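PDB 5JS4: phiAB6 tailspike from Unidentified phage, which probably binds and fragments the exopolysaccharide of the host bacterium Acinetobacter baumannii, working as a trimeric beta-helical tailspike. Local coordinates for residues Tyr419-Asp424 / Ile443-Asn448; Tyr607-Leu612 / Thr712-Ala717. All coordinates share one frame; numbering follows the deposited sequence.

Contact 1 of 2, residues Tyr419-Asp424 / Ile443-Asn448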
# COMPACT_ATOMS: atom_id res chain seq x y z
N TYR A 419 -1.25 7.53 -17.10
CA TYR A 419 -0.54 8.76 -17.42
C TYR A 419 -1.53 9.70 -18.11
O TYR A 419 -1.87 9.49 -19.27
CB TYR A 419 0.63 8.43 -18.35
CG TYR A 419 1.77 9.43 -18.44
CD1 TYR A 419 1.60 10.79 -18.15
CD2 TYR A 419 3.03 9.00 -18.84
CE1 TYR A 419 2.66 11.68 -18.25
CE2 TYR A 419 4.09 9.88 -18.95
CZ TYR A 419 3.90 11.21 -18.65
OH TYR A 419 4.98 12.07 -18.76
N PHE A 420 -1.99 10.71 -17.39
CA PHE A 420 -2.83 11.77 -17.95
C PHE A 420 -1.92 12.94 -18.34
O PHE A 420 -1.27 13.52 -17.47
CB PHE A 420 -3.86 12.27 -16.93
CG PHE A 420 -4.81 11.22 -16.41
CD1 PHE A 420 -6.02 10.99 -17.05
CD2 PHE A 420 -4.53 10.52 -15.25
CE1 PHE A 420 -6.92 10.06 -16.56
CE2 PHE A 420 -5.42 9.59 -14.75
CZ PHE A 420 -6.62 9.36 -15.40
N GLN A 421 -1.89 13.30 -19.62
CA GLN A 421 -1.02 14.40 -20.07
C GLN A 421 -1.73 15.40 -20.98
O GLN A 421 -2.42 15.01 -21.92
CB GLN A 421 0.23 13.86 -20.78
CG GLN A 421 1.26 14.95 -21.09
CD GLN A 421 2.60 14.41 -21.57
OE1 GLN A 421 3.12 13.43 -21.04
NE2 GLN A 421 3.17 15.07 -22.57
N LEU A 422 -1.53 16.68 -20.67
CA LEU A 422 -1.93 17.79 -21.54
C LEU A 422 -3.42 17.82 -21.89
O LEU A 422 -3.81 18.20 -23.00
CB LEU A 422 -1.04 17.84 -22.79
CG LEU A 422 0.34 18.45 -22.55
CD1 LEU A 422 1.29 18.12 -23.69
CD2 LEU A 422 0.25 19.96 -22.35
N GLY A 423 -4.26 17.44 -20.92
CA GLY A 423 -5.70 17.56 -21.05
C GLY A 423 -6.18 18.96 -20.71
O GLY A 423 -5.64 19.60 -19.79
N ASP A 424 -7.19 19.44 -21.43
CA ASP A 424 -7.76 20.77 -21.19
C ASP A 424 -8.66 20.79 -19.95
O ASP A 424 -8.98 21.87 -19.45
CB ASP A 424 -8.59 21.23 -22.39
CG ASP A 424 -7.80 21.30 -23.67
OD1 ASP A 424 -6.66 21.82 -23.65
OD2 ASP A 424 -8.31 20.83 -24.71
N ILE A 443 -0.21 9.64 -12.96
CA ILE A 443 0.55 10.84 -13.31
C ILE A 443 -0.42 11.87 -13.88
O ILE A 443 -1.21 11.54 -14.77
CB ILE A 443 1.63 10.53 -14.38
CG1 ILE A 443 2.50 9.35 -13.96
CG2 ILE A 443 2.48 11.77 -14.63
CD1 ILE A 443 3.35 8.80 -15.08
N PHE A 444 -0.38 13.08 -13.34
CA PHE A 444 -1.05 14.24 -13.94
C PHE A 444 0.05 15.17 -14.45
O PHE A 444 0.75 15.77 -13.64
CB PHE A 444 -1.89 15.03 -12.94
CG PHE A 444 -2.96 14.24 -12.24
CD1 PHE A 444 -3.63 13.19 -12.85
CD2 PHE A 444 -3.35 14.62 -10.95
CE1 PHE A 444 -4.63 12.50 -12.18
CE2 PHE A 444 -4.35 13.93 -10.28
CZ PHE A 444 -4.99 12.87 -10.90
N GLU A 445 0.20 15.27 -15.76
CA GLU A 445 1.18 16.19 -16.34
C GLU A 445 0.48 17.23 -17.20
O GLU A 445 -0.13 16.89 -18.21
CB GLU A 445 2.23 15.43 -17.16
CG GLU A 445 3.34 16.33 -17.70
CD GLU A 445 4.47 15.57 -18.36
OE1 GLU A 445 4.81 14.46 -17.90
OE2 GLU A 445 5.04 16.10 -19.33
N SER A 446 0.57 18.49 -16.80
CA SER A 446 -0.05 19.60 -17.52
C SER A 446 -1.53 19.34 -17.80
O SER A 446 -1.99 19.46 -18.94
CB SER A 446 0.72 19.89 -18.81
OG SER A 446 2.06 20.25 -18.53
N MET A 447 -2.27 18.97 -16.76
CA MET A 447 -3.73 18.87 -16.83
C MET A 447 -4.32 20.16 -16.26
O MET A 447 -3.59 20.99 -15.72
CB MET A 447 -4.22 17.67 -16.01
CG MET A 447 -3.67 16.32 -16.45
SD MET A 447 -4.24 15.77 -18.06
CE MET A 447 -5.99 15.55 -17.78
N ASN A 448 -5.63 20.32 -16.37
CA ASN A 448 -6.33 21.44 -15.72
C ASN A 448 -7.21 20.98 -14.56
O ASN A 448 -8.07 21.72 -14.08
CB ASN A 448 -7.15 22.23 -16.74
CG ASN A 448 -6.30 23.22 -17.52
OD1 ASN A 448 -5.28 23.69 -17.03
ND2 ASN A 448 -6.73 23.54 -18.73
O HOH W 1 6.47 14.12 -21.10
O HOH W 2 -6.30 24.17 -21.96

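Contact 2 of 2, residues Tyr607-Leu612 / Thr712-Ala717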
# COMPACT_ATOMS: atom_id res chain seq x y z
N TYR A 607 6.68 13.08 43.56
CA TYR A 607 5.27 13.28 43.94
C TYR A 607 4.71 14.61 43.46
O TYR A 607 5.38 15.64 43.56
CB TYR A 607 5.13 13.24 45.46
CG TYR A 607 5.47 11.89 46.05
CD1 TYR A 607 6.79 11.47 46.13
CD2 TYR A 607 4.48 11.05 46.52
CE1 TYR A 607 7.11 10.23 46.66
CE2 TYR A 607 4.79 9.81 47.05
CZ TYR A 607 6.12 9.41 47.11
OH TYR A 607 6.46 8.18 47.63
N ALA A 608 3.48 14.58 42.97
CA ALA A 608 2.69 15.80 42.74
C ALA A 608 1.53 15.76 43.73
O ALA A 608 0.52 15.12 43.47
CB ALA A 608 2.19 15.85 41.30
N PRO A 609 1.68 16.43 44.89
CA PRO A 609 0.65 16.31 45.92
C PRO A 609 -0.62 17.09 45.60
O PRO A 609 -0.61 17.99 44.77
CB PRO A 609 1.32 16.92 47.16
CG PRO A 609 2.27 17.92 46.59
CD PRO A 609 2.78 17.30 45.32
N MET A 610 -1.71 16.74 46.28
CA MET A 610 -2.87 17.61 46.32
C MET A 610 -2.50 18.84 47.14
O MET A 610 -1.85 18.72 48.18
CB MET A 610 -4.07 16.91 46.94
CG MET A 610 -4.68 15.86 46.04
SD MET A 610 -6.10 15.02 46.76
CE MET A 610 -5.30 13.81 47.80
N MET A 611 -2.90 20.01 46.65
CA MET A 611 -2.75 21.25 47.40
C MET A 611 -4.12 21.85 47.63
O MET A 611 -4.99 21.77 46.76
CB MET A 611 -1.82 22.22 46.67
CG MET A 611 -0.44 21.64 46.45
SD MET A 611 0.76 22.82 45.82
CE MET A 611 1.33 23.56 47.35
N LEU A 612 -4.30 22.43 48.80
CA LEU A 612 -5.61 22.91 49.22
C LEU A 612 -5.41 24.07 50.17
O LEU A 612 -4.62 23.97 51.10
CB LEU A 612 -6.36 21.76 49.90
CG LEU A 612 -7.75 22.02 50.47
CD1 LEU A 612 -8.73 22.48 49.40
CD2 LEU A 612 -8.26 20.75 51.13
N THR A 712 -2.16 27.24 53.38
CA THR A 712 -2.14 26.14 52.43
C THR A 712 -1.76 24.85 53.15
O THR A 712 -1.03 24.87 54.13
CB THR A 712 -1.07 26.43 51.35
OG1 THR A 712 -1.46 27.60 50.62
CG2 THR A 712 -0.88 25.26 50.40
N VAL A 713 -2.30 23.74 52.65
CA VAL A 713 -1.78 22.41 52.98
C VAL A 713 -1.48 21.66 51.69
O VAL A 713 -2.09 21.90 50.65
CB VAL A 713 -2.75 21.59 53.86
CG1 VAL A 713 -3.15 22.38 55.10
CG2 VAL A 713 -3.98 21.14 53.09
N ALA A 714 -0.52 20.73 51.77
CA ALA A 714 -0.22 19.83 50.68
C ALA A 714 -0.16 18.43 51.26
O ALA A 714 0.46 18.22 52.30
CB ALA A 714 1.11 20.20 50.02
N PHE A 715 -0.81 17.48 50.61
CA PHE A 715 -0.81 16.11 51.11
C PHE A 715 -1.01 15.10 50.00
O PHE A 715 -1.46 15.44 48.90
CB PHE A 715 -1.86 15.92 52.22
CG PHE A 715 -3.29 16.04 51.75
CD1 PHE A 715 -3.86 17.29 51.52
CD2 PHE A 715 -4.08 14.91 51.60
CE1 PHE A 715 -5.18 17.40 51.11
CE2 PHE A 715 -5.41 15.02 51.19
CZ PHE A 715 -5.95 16.26 50.95
N THR A 716 -0.63 13.86 50.29
CA THR A 716 -0.83 12.75 49.37
C THR A 716 -1.77 11.73 50.01
O THR A 716 -1.83 11.62 51.23
CB THR A 716 0.48 12.07 48.98
OG1 THR A 716 1.07 11.44 50.12
CG2 THR A 716 1.46 13.07 48.39
N ALA A 717 -2.49 11.00 49.16
CA ALA A 717 -3.44 9.98 49.63
C ALA A 717 -2.80 8.60 49.69
O ALA A 717 -3.43 7.65 50.18
CB ALA A 717 -4.67 9.96 48.74

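Contact 1 of 2, residues Tyr419-Asp424 / Ile443-Asn448
Tyr419 OH donates a short bond to Glu445 OE1, 2.5 Å away, meeting the carboxylate oxygen from above its plane. Glu445 CG stands anti to its own backbone N (chi1 -176°), and the extended chain carries the carboxylate alongside the Gln421 amide; the two flat groups stack with their planes 14° apart. A water donates to Glu445 OE2. The strands run parallel: Phe420 N bonds to Ile443 O, Glu445 N to Phe420 O (2.9 Å), and Leu422 N to Glu445 O (2.8 Å). Where the chain leaves the strand, Asn448 ND2 reaches Asp424 O at 2.9 Å, coming from above the carbonyl plane; Asn448 OD1 accepts from Thr471 and Ala472, while Asp424 pairs with Lys470. The bent Met447 chain tucks SD against Gly423 N (3.3 Å), a weak bond. Ile443 CD1 sits over one face of the Tyr419 ring, 3.8 Å from its centroid, and Val383 of a second subunit packs on Tyr419. On the opposite face of the sheet the Phe420 and Phe444 side chains run alongside each other with the rings turned obliquely, planes 57° apart, Phe420 CD2 being 3.7 Å from Phe444 CE1. Successive rungs of the right-handed parallel beta-helix, as in the pectate lyase-like family, thus join in register: aromatic packing on one face, and on the other a carboxylate whose rotation the phenol and stacked amide fix.

Contact 2 of 2, residues Tyr607-Leu612 / Thr712-Ala717
Met610 CE rests against the Phe715 ring, 3.6 Å from CE2, while SD lies obliquely to it, 5.0 Å from the centroid, in a Met-aromatic contact. The bend at chi3 (-81°) turns this methyl back to the ring and also to Ala717 CB, 4.0 Å away. Trp627 and Phe694 meet the same ring edge-to-face. Further along this face Leu612 CB touches Val713 CG2 at 4.0 Å; on the other face Met611 CG lies against Ala714 CB. Beyond the end of the strand pairing, Pro609 CB meets Thr716 CG2. Between these faces run the antiparallel backbones of strands 602-615 and 708-715, part of the C-terminal sheet. Leu612 and Val713 form a hydrogen-bonded pair, with Val713 N to Leu612 O at 2.8 Å. At the Met610 and Phe715 pair, Phe715 N reaches Met610 O in the carbonyl plane, whereas the return bond from Met610 N to Phe715 O is weak, its angle at hydrogen only 129°. Met611 of the third subunit packs on Tyr607 and Thr716. Apolar and sulfur-aromatic packing thus holds the buried interior at a subunit interface, with hydroxyls bonded at the margins: Tyr607 OH to the C-terminal Ser719 O, and Thr712 OG1 to both Thr613 OG1 and Ile654 N of a second subunit.

In the fold
After an N-terminal part of short strands and a helix, the modelled chain enters the long parallel beta-helix, where contact 1 closes a short loop: 18 residues lie between its segments, and paired residues are 24 apart, one coil. Strands 413-421 and 438-447 stack on successive coils, with 426-430 and 433-435 between them in the chain. Contact 2 opens much later and closes a far longer loop of 99 residues, bringing strand 708-715 near the C terminus back beside 602-615 in an antiparallel sheet. The contacts are in series, neither nested nor crossed; the centres of contact 1 and contact 2 are about 66 Å apart. Both meet a second subunit of the trimer.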